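Local structure of neuraminidase (5MUL) at residues Q199-E204 with L390-R395; S94-G99 with F146-D151; L187-D192 with P249-N254. The protein probably hydrolyses rhamnosyl linkages as a beta-propeller glycoside hydrolase, and binds beta-D-glucuronic acid in its ligand pocket. One frame throughout, in Å; residues are numbered along the deposited sequence. Where two conformers were deposited one is given.

Overall arrangement
The chain is a beta-propeller, and interactions 1 and 2 meet at its glucuronic acid pocket while interaction 3 sits at its edge. In interaction 1, strand 195-202 meets helix 388-394; in interaction 2, the strands 92-97 and 144-148 of adjacent sheets pack together. The centres of interactions 1 and 2 are about 11 Å apart and they touch, Val202 CG1 lying 3.3 Å from Pro148 O and Lys392 NZ 3.7 Å from Pro148 CG. Both touch the sugar and together hold eight of the eleven residues of its pocket. Interaction 3 joins two loops, its centre about 27 Å from both others and its nearest atoms about 6 Å from interaction 1 and about 10 Å from interaction 2.

Interaction 1 (Q199-E204 with L390-R395); sequences QLYVDE and LWKKQR. With BDP (beta-D-glucopyranuronic acid), chain B.
Lys392 NZ is gripped from several directions. It gives a hydrogen bond to Val202 O at 2.7 Å, met 22° out of the carbonyl plane. Lys392 NZ gives another to O2 of BDP, the bound glucuronic acid, at 2.8 Å. Glu389, one turn earlier in the helix, adds a salt bridge to the same nitrogen, and a water held by Val202 N accepts a weak bond from it. The lysine reaches this spot because its chain is extended beyond CG, carrying NZ from helix 388-394 to the end of strand 195-202, a strand of the beta-propeller.

On the way, the aliphatic part of Lys392 slides past Tyr201 in the opposite direction. Its CE comes 3.4 Å from Tyr201 OH and lies obliquely to the ring, whereas NZ is too distant for more than a weak cation-pi attraction. Glu204 crosses the lysine closer to the helix, its CG 3.9 Å from Lys392 CG, before its carboxylate goes on to Arg395. There Arg395 NH1 meets the syn lone pair of Glu204 OE1 at 2.9 Å, nearly straight at 167° and within the guanidinium plane. The two flat groups are turned 53° against each other, and the second bond, from NH2 to OE2, is weak. Arg395 NH2 also bonds Trp391 O at 3.0 Å, which anchors the guanidinium to its own helix, and Glu339 pairs with NE.

The sugar's O2 in turn donates a hydrogen bond to Asp203 O at 2.9 Å. Strand end and helix therefore hold one hydroxyl between a backbone carbonyl and the lysine's ammonium group, an arrangement that probably fixes the direction of its O-H, while the Glu204–Arg395 salt bridge ties the same two elements together beside the pocket.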
loop_
_atom_site.group_PDB
_atom_site.type_symbol
_atom_site.label_atom_id
_atom_site.label_comp_id
_atom_site.label_asym_id
_atom_site.label_seq_id
_atom_site.Cartn_x
_atom_site.Cartn_y
_atom_site.Cartn_z
ATOM N N GLN A 199 -0.038 -1.652 7.246
ATOM C CA GLN A 199 -0.626 -1.377 5.936
ATOM C C GLN A 199 -2.124 -1.343 6.095
ATOM O O GLN A 199 -2.685 -1.969 7.017
ATOM C CB GLN A 199 -0.243 -2.447 4.906
ATOM C CG GLN A 199 -0.454 -3.909 5.328
ATOM C CD GLN A 199 0.691 -4.590 6.071
ATOM O OE1 GLN A 199 0.453 -5.605 6.788
ATOM N NE2 GLN A 199 1.881 -4.110 5.913
ATOM N N LEU A 200 -2.800 -0.606 5.235
ATOM C CA LEU A 200 -4.253 -0.401 5.315
ATOM C C LEU A 200 -4.909 -0.535 3.961
ATOM O O LEU A 200 -4.252 -0.491 2.894
ATOM C CB LEU A 200 -4.622 0.964 5.909
ATOM C CG LEU A 200 -4.186 1.250 7.354
ATOM C CD1 LEU A 200 -2.807 1.909 7.392
ATOM C CD2 LEU A 200 -5.190 2.151 8.033
ATOM N N TYR A 201 -6.216 -0.731 3.980
ATOM C CA TYR A 201 -7.024 -0.762 2.753
ATOM C C TYR A 201 -8.415 -0.377 3.115
ATOM O O TYR A 201 -8.935 -0.860 4.135
ATOM C CB TYR A 201 -7.038 -2.171 2.207
ATOM C CG TYR A 201 -7.673 -2.322 0.864
ATOM C CD1 TYR A 201 -6.976 -1.946 -0.276
ATOM C CD2 TYR A 201 -8.950 -2.851 0.714
ATOM C CE1 TYR A 201 -7.514 -2.102 -1.544
ATOM C CE2 TYR A 201 -9.520 -2.997 -0.575
ATOM C CZ TYR A 201 -8.777 -2.606 -1.657
ATOM O OH TYR A 201 -9.274 -2.787 -2.954
ATOM N N VAL A 202 -9.054 0.485 2.330
ATOM C CA VAL A 202 -10.454 0.833 2.507
ATOM C C VAL A 202 -11.235 0.043 1.442
ATOM O O VAL A 202 -10.978 0.169 0.226
ATOM C CB VAL A 202 -10.709 2.338 2.437
ATOM C CG1 VAL A 202 -12.197 2.637 2.612
ATOM C CG2 VAL A 202 -9.860 3.043 3.466
ATOM N N ASP A 203 -12.153 -0.818 1.883
ATOM C CA ASP A 203 -12.856 -1.707 0.987
ATOM C C ASP A 203 -13.996 -0.992 0.284
ATOM O O ASP A 203 -14.264 0.191 0.503
ATOM C CB ASP A 203 -13.227 -3.026 1.687
ATOM C CG ASP A 203 -14.357 -2.927 2.661
ATOM O OD1 ASP A 203 -15.133 -1.945 2.654
ATOM O OD2 ASP A 203 -14.460 -3.886 3.474
ATOM N N GLU A 204 -14.680 -1.742 -0.581
ATOM C CA GLU A 204 -15.717 -1.188 -1.411
ATOM C C GLU A 204 -16.962 -0.813 -0.620
ATOM O O GLU A 204 -17.829 -0.088 -1.128
ATOM C CB GLU A 204 -15.989 -2.182 -2.577
ATOM C CG GLU A 204 -14.736 -2.332 -3.498
ATOM C CD GLU A 204 -14.654 -3.576 -4.394
ATOM O OE1 GLU A 204 -15.732 -3.961 -4.908
ATOM O OE2 GLU A 204 -13.543 -4.169 -4.632
ATOM N N LEU A 390 -8.822 1.998 -9.508
ATOM C CA LEU A 390 -9.193 1.416 -10.778
ATOM C C LEU A 390 -9.675 -0.027 -10.599
ATOM O O LEU A 390 -10.659 -0.439 -11.244
ATOM C CB LEU A 390 -8.039 1.505 -11.763
ATOM C CG LEU A 390 -8.390 0.991 -13.167
ATOM C CD1 LEU A 390 -9.461 1.820 -13.870
ATOM C CD2 LEU A 390 -7.121 0.919 -13.985
ATOM N N TRP A 391 -9.020 -0.814 -9.742
ATOM C CA TRP A 391 -9.475 -2.177 -9.478
ATOM C C TRP A 391 -10.836 -2.188 -8.808
ATOM O O TRP A 391 -11.763 -2.896 -9.239
ATOM C CB TRP A 391 -8.490 -2.954 -8.593
ATOM C CG TRP A 391 -8.974 -4.354 -8.384
ATOM C CD1 TRP A 391 -9.602 -4.847 -7.277
ATOM C CD2 TRP A 391 -8.974 -5.408 -9.354
ATOM N NE1 TRP A 391 -9.937 -6.165 -7.489
ATOM C CE2 TRP A 391 -9.604 -6.517 -8.763
ATOM C CE3 TRP A 391 -8.516 -5.510 -10.684
ATOM C CZ2 TRP A 391 -9.710 -7.728 -9.419
ATOM C CZ3 TRP A 391 -8.620 -6.714 -11.335
ATOM C CH2 TRP A 391 -9.241 -7.799 -10.716
ATOM N N LYS A 392 -11.019 -1.345 -7.802
ATOM C CA LYS A 392 -12.327 -1.340 -7.123
ATOM C C LYS A 392 -13.472 -0.940 -8.039
ATOM O O LYS A 392 -14.565 -1.495 -7.942
ATOM C CB LYS A 392 -12.334 -0.348 -5.998
ATOM C CG LYS A 392 -11.452 -0.712 -4.854
ATOM C CD LYS A 392 -11.457 0.506 -3.953
ATOM C CE LYS A 392 -10.497 0.392 -2.844
ATOM N NZ LYS A 392 -10.638 1.630 -1.995
ATOM N N LYS A 393 -13.241 0.063 -8.883
ATOM C CA LYS A 393 -14.313 0.645 -9.703
ATOM C C LYS A 393 -14.534 -0.092 -10.998
ATOM O O LYS A 393 -15.686 -0.170 -11.444
ATOM C CB LYS A 393 -14.049 2.129 -10.002
ATOM C CG LYS A 393 -14.086 3.045 -8.792
ATOM C CD LYS A 393 -15.416 3.029 -8.047
ATOM C CE LYS A 393 -15.434 4.090 -6.943
ATOM N NZ LYS A 393 -16.815 4.333 -6.439
ATOM N N GLN A 394 -13.477 -0.615 -11.623
ATOM C CA GLN A 394 -13.571 -1.186 -12.986
ATOM C C GLN A 394 -13.017 -2.599 -13.131
ATOM O O GLN A 394 -13.058 -3.191 -14.216
ATOM C CB GLN A 394 -12.866 -0.248 -13.977
ATOM C CG GLN A 394 -13.390 1.187 -13.972
ATOM C CD GLN A 394 -12.974 2.030 -15.164
ATOM O OE1 GLN A 394 -12.774 1.523 -16.260
ATOM N NE2 GLN A 394 -12.841 3.331 -14.943
ATOM N N ARG A 395 -12.479 -3.186 -12.048
ATOM C CA ARG A 395 -11.817 -4.473 -12.127
ATOM C C ARG A 395 -10.788 -4.531 -13.241
ATOM O O ARG A 395 -10.691 -5.512 -13.958
ATOM C CB ARG A 395 -12.850 -5.631 -12.256
ATOM C CG ARG A 395 -13.768 -5.743 -11.052
ATOM C CD ARG A 395 -13.036 -6.248 -9.820
ATOM N NE ARG A 395 -14.010 -6.521 -8.770
ATOM C CZ ARG A 395 -14.323 -5.698 -7.771
ATOM N NH1 ARG A 395 -15.257 -6.050 -6.890
ATOM N NH2 ARG A 395 -13.690 -4.547 -7.605
HETATM C C1 BDP B . -14.749 4.152 -0.404
HETATM C C2 BDP B . -14.261 3.221 -1.503
HETATM C C3 BDP B . -13.740 4.076 -2.658
HETATM C C4 BDP B . -14.781 5.132 -3.061
HETATM C C5 BDP B . -15.184 5.976 -1.872
HETATM C C6 BDP B . -16.197 7.025 -2.236
HETATM O O2 BDP B . -13.196 2.369 -1.047
HETATM O O3 BDP B . -13.386 3.233 -3.748
HETATM O O4 BDP B . -14.221 5.973 -4.067
HETATM O O5 BDP B . -15.737 5.080 -0.915
HETATM O O6A BDP B . -17.387 6.674 -2.394
HETATM O O1 BDP B . -15.358 3.364 0.619
HETATM O O6B BDP B . -15.817 8.207 -2.370
HETATM O O HOH W 1 -7.787 1.442 -0.197
#

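Interaction 2 (S94-G99 with F146-D151); sequences SIMVDG and FYPLTD. With BDP (beta-D-glucopyranuronic acid), chain B.
In the conformer described, Ser94 swings OG anti to its main-chain nitrogen (chi1 -177°), and Phe146 sets its ring beside its own nitrogen, anti to the carbonyl carbon (chi1 -66°); these two settings bring hydroxyl and ring together between adjacent sheets of the beta-propeller. Strands 94-97 and 146-148 run in similar directions, 22° apart, with their axes 6.6 Å from each other at closest approach. Across that spacing side chains make most of the contact.

The one hydrogen bond between the segments, made in that serine conformer, runs from Phe146 N to Ser94 OG at 3.0 Å. The same oxygen lies at the rim of the ring, near its plane, 3.4 Å from Phe146 CD2, while CE2 approaches Ser94 O. Met96 passes Phe146 in the opposite direction, and its CB packs 3.5 Å from Phe146 CB. The bend at the second torsion of the methionine sets Met96 SD 4.2 Å from Pro148 CD, and the bend at the third turns CE toward Phe146 O. Leu154 and Val46 also touch the methionine, and Phe156 meets the Phe146 ring obliquely.

With an alanine at Phe146, loss of the ring would probably open a gap beside Ser94 and leave Phe156 without its aromatic neighbour.

Beyond the packed strands the 146-151 segment becomes part of the glucuronic acid pocket. Pro148 turns CG to within 3.8 Å of the sugar's C3, Leu149 O lies 3.1 Å from its C5, and Asp151 N makes a weak hydrogen bond of 3.3 Å to the carboxylate oxygen O6A.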
loop_
_atom_site.group_PDB
_atom_site.type_symbol
_atom_site.label_atom_id
_atom_site.label_comp_id
_atom_site.label_asym_id
_atom_site.label_seq_id
_atom_site.Cartn_x
_atom_site.Cartn_y
_atom_site.Cartn_z
ATOM N N SER A 94 2.630 10.296 -1.994
ATOM C CA SER A 94 1.268 9.715 -1.963
ATOM C C SER A 94 0.316 10.765 -2.494
ATOM O O SER A 94 0.365 11.928 -2.091
ATOM C CB SER A 94 0.804 9.272 -0.538
ATOM O OG SER A 94 -0.507 8.645 -0.511
ATOM N N ILE A 95 -0.608 10.328 -3.350
ATOM C CA ILE A 95 -1.647 11.160 -3.917
ATOM C C ILE A 95 -3.005 10.480 -3.819
ATOM O O ILE A 95 -3.088 9.238 -3.783
ATOM C CB ILE A 95 -1.340 11.566 -5.387
ATOM C CG1 ILE A 95 -1.563 10.413 -6.364
ATOM C CG2 ILE A 95 0.055 12.135 -5.508
ATOM C CD1 ILE A 95 -1.336 10.730 -7.836
ATOM N N MET A 96 -4.065 11.295 -3.797
ATOM C CA MET A 96 -5.433 10.775 -3.827
ATOM C C MET A 96 -6.334 11.891 -4.302
ATOM O O MET A 96 -6.065 13.059 -4.037
ATOM C CB MET A 96 -5.889 10.283 -2.459
ATOM C CG MET A 96 -7.203 9.538 -2.420
ATOM S SD MET A 96 -7.339 8.129 -3.520
ATOM C CE MET A 96 -5.913 7.186 -3.150
ATOM N N VAL A 97 -7.414 11.539 -4.960
ATOM C CA VAL A 97 -8.393 12.526 -5.407
ATOM C C VAL A 97 -9.611 12.399 -4.522
ATOM O O VAL A 97 -10.042 11.278 -4.250
ATOM C CB VAL A 97 -8.764 12.298 -6.888
ATOM C CG1 VAL A 97 -9.771 13.337 -7.346
ATOM C CG2 VAL A 97 -7.535 12.315 -7.784
ATOM N N ASP A 98 -10.148 13.531 -4.061
ATOM C CA ASP A 98 -11.366 13.550 -3.245
ATOM C C ASP A 98 -12.649 13.545 -4.082
ATOM O O ASP A 98 -12.583 13.551 -5.309
ATOM C CB ASP A 98 -11.321 14.687 -2.213
ATOM C CG ASP A 98 -11.454 16.074 -2.806
ATOM O OD1 ASP A 98 -12.046 16.225 -3.883
ATOM O OD2 ASP A 98 -11.000 17.008 -2.140
ATOM N N GLY A 99 -13.809 13.573 -3.430
ATOM C CA GLY A 99 -15.087 13.473 -4.144
ATOM C C GLY A 99 -15.439 14.678 -4.986
ATOM O O GLY A 99 -16.369 14.606 -5.805
ATOM N N PHE A 146 -2.546 8.293 1.703
ATOM C CA PHE A 146 -3.962 8.608 1.592
ATOM C C PHE A 146 -4.790 7.392 1.232
ATOM O O PHE A 146 -4.332 6.511 0.520
ATOM C CB PHE A 146 -4.228 9.626 0.495
ATOM C CG PHE A 146 -3.659 11.000 0.758
ATOM C CD1 PHE A 146 -4.320 11.930 1.540
ATOM C CD2 PHE A 146 -2.463 11.391 0.162
ATOM C CE1 PHE A 146 -3.821 13.188 1.744
ATOM C CE2 PHE A 146 -1.957 12.661 0.369
ATOM C CZ PHE A 146 -2.634 13.560 1.163
ATOM N N TYR A 147 -6.047 7.423 1.644
ATOM C CA TYR A 147 -7.028 6.419 1.262
ATOM C C TYR A 147 -8.339 7.130 1.036
ATOM O O TYR A 147 -8.635 8.101 1.726
ATOM C CB TYR A 147 -7.233 5.359 2.365
ATOM C CG TYR A 147 -5.944 4.733 2.819
ATOM C CD1 TYR A 147 -5.148 5.352 3.788
ATOM C CD2 TYR A 147 -5.471 3.575 2.235
ATOM C CE1 TYR A 147 -3.936 4.784 4.153
ATOM C CE2 TYR A 147 -4.271 3.029 2.603
ATOM C CZ TYR A 147 -3.532 3.644 3.560
ATOM O OH TYR A 147 -2.307 3.062 3.926
ATOM N N PRO A 148 -9.190 6.638 0.132
ATOM C CA PRO A 148 -10.533 7.185 0.000
ATOM C C PRO A 148 -11.456 6.651 1.097
ATOM O O PRO A 148 -11.191 5.584 1.650
ATOM C CB PRO A 148 -10.986 6.589 -1.323
ATOM C CG PRO A 148 -10.358 5.241 -1.322
ATOM C CD PRO A 148 -8.992 5.464 -0.741
ATOM N N LEU A 149 -12.482 7.408 1.452
ATOM C CA LEU A 149 -13.536 6.963 2.347
ATOM C C LEU A 149 -14.861 7.167 1.623
ATOM O O LEU A 149 -14.918 7.851 0.605
ATOM C CB LEU A 149 -13.527 7.757 3.656
ATOM C CG LEU A 149 -12.284 7.610 4.548
ATOM C CD1 LEU A 149 -12.372 8.573 5.728
ATOM C CD2 LEU A 149 -12.106 6.180 5.042
ATOM N N THR A 150 -15.928 6.675 2.212
ATOM C CA THR A 150 -17.241 6.811 1.618
ATOM C C THR A 150 -17.607 8.249 1.360
ATOM O O THR A 150 -17.237 9.165 2.128
ATOM C CB THR A 150 -18.304 6.243 2.550
ATOM O OG1 THR A 150 -18.221 6.881 3.827
ATOM C CG2 THR A 150 -18.139 4.752 2.653
ATOM N N ASP A 151 -18.316 8.449 0.258
ATOM C CA ASP A 151 -18.906 9.756 -0.099
ATOM C C ASP A 151 -17.905 10.880 -0.301
ATOM O O ASP A 151 -18.209 12.047 -0.065
ATOM C CB ASP A 151 -20.014 10.162 0.901
ATOM C CG ASP A 151 -21.227 9.238 0.841
ATOM O OD1 ASP A 151 -21.443 8.572 -0.186
ATOM O OD2 ASP A 151 -21.929 9.172 1.853
HETATM C C1 BDP B . -14.749 4.152 -0.404
HETATM C C2 BDP B . -14.261 3.221 -1.503
HETATM C C3 BDP B . -13.740 4.076 -2.658
HETATM C C4 BDP B . -14.781 5.132 -3.061
HETATM C C5 BDP B . -15.184 5.976 -1.872
HETATM C C6 BDP B . -16.197 7.025 -2.236
HETATM O O2 BDP B . -13.196 2.369 -1.047
HETATM O O3 BDP B . -13.386 3.233 -3.748
HETATM O O4 BDP B . -14.221 5.973 -4.067
HETATM O O5 BDP B . -15.737 5.080 -0.915
HETATM O O6A BDP B . -17.387 6.674 -2.394
HETATM O O1 BDP B . -15.358 3.364 0.619
HETATM O O6B BDP B . -15.817 8.207 -2.370
#

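Interaction 3 (L187-D192 with P249-N254); sequences LIDGED and PITASN
Asp189 and Pro249 lie side by side and point the same way, flanking a single beta bridge of the parallel type between two loops at the edge of the propeller. Asp189 CB stands 3.7 Å from Pro249 CB, and OD2 continues along the proline ring to CG.

The bridge pairs Ile188 with Ile250. Ile250 N donates to Leu187 O at 2.8 Å, and Ile250 O receives Asp189 N at the same length, both nearly straight. Leu187 and Ile250 bring their CD1 methyls to a loose 4.3 Å, on a side packed by Trp212 and Leu210 of strand 208-215. The bridge thus joins the loop leading from strand 179-184 into strand 195-202 with the one that precedes strand 256-259.

Glu191 and Thr251 cross at about a right angle. The extended glutamate lays its carboxylate over the threonine's hydrocarbon side, CD lying 3.7 Å from Thr251 CG2. An Asx turn shapes the backbone between Asp189 and Glu191: the aspartate's CG is anti to its main-chain nitrogen (chi1 -178°), and OD1, met from above the carboxylate plane, accepts Glu191 N. A water bridges three groups at this end, giving its hydrogens to Asp189 O and Glu191 OE1 and accepting from Ala252 N.

On its polar side Thr251 turns to Asn254, with both N and OG1. Asn254 OD1 accepts two bonds, from Thr251 N at 2.7 Å in the carbonyl plane and from Thr251 OG1 at 3.0 Å above it, while Asn254 ND2 turns back to Pro249 O at 3.3 Å.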
loop_
_atom_site.group_PDB
_atom_site.type_symbol
_atom_site.label_atom_id
_atom_site.label_comp_id
_atom_site.label_asym_id
_atom_site.label_seq_id
_atom_site.Cartn_x
_atom_site.Cartn_y
_atom_site.Cartn_z
ATOM N N LEU A 187 -3.296 4.536 18.052
ATOM C CA LEU A 187 -4.114 3.421 17.587
ATOM C C LEU A 187 -3.377 2.128 17.862
ATOM O O LEU A 187 -3.935 1.212 18.461
ATOM C CB LEU A 187 -4.435 3.608 16.090
ATOM C CG LEU A 187 -5.273 2.509 15.425
ATOM C CD1 LEU A 187 -6.570 2.175 16.145
ATOM C CD2 LEU A 187 -5.578 2.917 13.981
ATOM N N ILE A 188 -2.126 2.013 17.413
ATOM C CA ILE A 188 -1.257 0.878 17.713
ATOM C C ILE A 188 -0.192 1.387 18.703
ATOM O O ILE A 188 0.510 2.339 18.402
ATOM C CB ILE A 188 -0.557 0.300 16.457
ATOM C CG1 ILE A 188 -1.568 -0.160 15.398
ATOM C CG2 ILE A 188 0.329 -0.900 16.837
ATOM C CD1 ILE A 188 -0.950 -0.437 14.060
ATOM N N ASP A 189 -0.106 0.746 19.861
ATOM C CA ASP A 189 0.801 1.182 20.935
ATOM C C ASP A 189 1.808 0.059 21.222
ATOM O O ASP A 189 1.453 -0.995 21.720
ATOM C CB ASP A 189 -0.050 1.534 22.169
ATOM C CG ASP A 189 0.760 2.045 23.347
ATOM O OD1 ASP A 189 1.995 2.097 23.239
ATOM O OD2 ASP A 189 0.127 2.394 24.362
ATOM N N GLY A 190 3.079 0.325 20.921
ATOM C CA GLY A 190 4.153 -0.623 21.193
ATOM C C GLY A 190 4.786 -0.455 22.569
ATOM O O GLY A 190 5.864 -0.991 22.807
ATOM N N GLU A 191 4.146 0.340 23.431
ATOM C CA GLU A 191 4.423 0.430 24.889
ATOM C C GLU A 191 5.899 0.518 25.267
ATOM O O GLU A 191 6.334 -0.127 26.227
ATOM C CB GLU A 191 3.830 -0.756 25.617
ATOM C CG GLU A 191 2.356 -0.979 25.382
ATOM C CD GLU A 191 1.954 -2.315 25.937
ATOM O OE1 GLU A 191 2.304 -3.337 25.307
ATOM O OE2 GLU A 191 1.332 -2.341 27.018
ATOM N N ASP A 192 6.671 1.259 24.490
ATOM C CA ASP A 192 8.127 1.337 24.696
ATOM C C ASP A 192 8.952 0.041 24.450
ATOM O O ASP A 192 10.178 0.106 24.495
ATOM C CB ASP A 192 8.417 1.857 26.113
ATOM N N PRO A 249 -5.696 1.921 23.284
ATOM C CA PRO A 249 -4.989 1.541 22.052
ATOM C C PRO A 249 -4.773 0.049 21.933
ATOM O O PRO A 249 -5.018 -0.719 22.885
ATOM C CB PRO A 249 -3.653 2.270 22.228
ATOM C CG PRO A 249 -3.418 2.184 23.685
ATOM C CD PRO A 249 -4.755 2.377 24.332
ATOM N N ILE A 250 -4.354 -0.404 20.748
ATOM C CA ILE A 250 -4.122 -1.793 20.495
ATOM C C ILE A 250 -2.639 -2.065 20.780
ATOM O O ILE A 250 -1.718 -1.475 20.174
ATOM C CB ILE A 250 -4.484 -2.209 19.041
ATOM C CG1 ILE A 250 -5.896 -1.737 18.669
ATOM C CG2 ILE A 250 -4.299 -3.707 18.908
ATOM C CD1 ILE A 250 -6.281 -1.986 17.222
ATOM N N THR A 251 -2.394 -2.963 21.725
ATOM C CA THR A 251 -1.046 -3.373 22.118
ATOM C C THR A 251 -0.812 -4.817 21.749
ATOM O O THR A 251 -1.691 -5.506 21.243
ATOM C CB THR A 251 -0.858 -3.236 23.649
ATOM O OG1 THR A 251 -1.671 -4.234 24.259
ATOM C CG2 THR A 251 -1.242 -1.880 24.164
ATOM N N ALA A 252 0.398 -5.312 22.013
ATOM C CA ALA A 252 0.686 -6.691 21.754
ATOM C C ALA A 252 -0.190 -7.661 22.577
ATOM O O ALA A 252 -0.454 -8.788 22.143
ATOM C CB ALA A 252 2.163 -6.994 21.976
ATOM N N SER A 253 -0.657 -7.217 23.750
ATOM C CA SER A 253 -1.508 -8.049 24.608
ATOM C C SER A 253 -2.931 -8.226 24.069
ATOM O O SER A 253 -3.470 -9.336 24.061
ATOM C CB SER A 253 -1.543 -7.466 26.023
ATOM O OG SER A 253 -0.222 -7.376 26.520
ATOM N N ASN A 254 -3.546 -7.128 23.600
ATOM C CA ASN A 254 -4.972 -7.172 23.186
ATOM C C ASN A 254 -5.198 -7.323 21.677
ATOM O O ASN A 254 -6.323 -7.497 21.274
ATOM C CB ASN A 254 -5.817 -6.003 23.768
ATOM C CG ASN A 254 -5.431 -4.635 23.216
ATOM O OD1 ASN A 254 -4.304 -4.454 22.811
ATOM N ND2 ASN A 254 -6.371 -3.675 23.192
HETATM O O HOH W 2 2.593 -3.463 22.595
#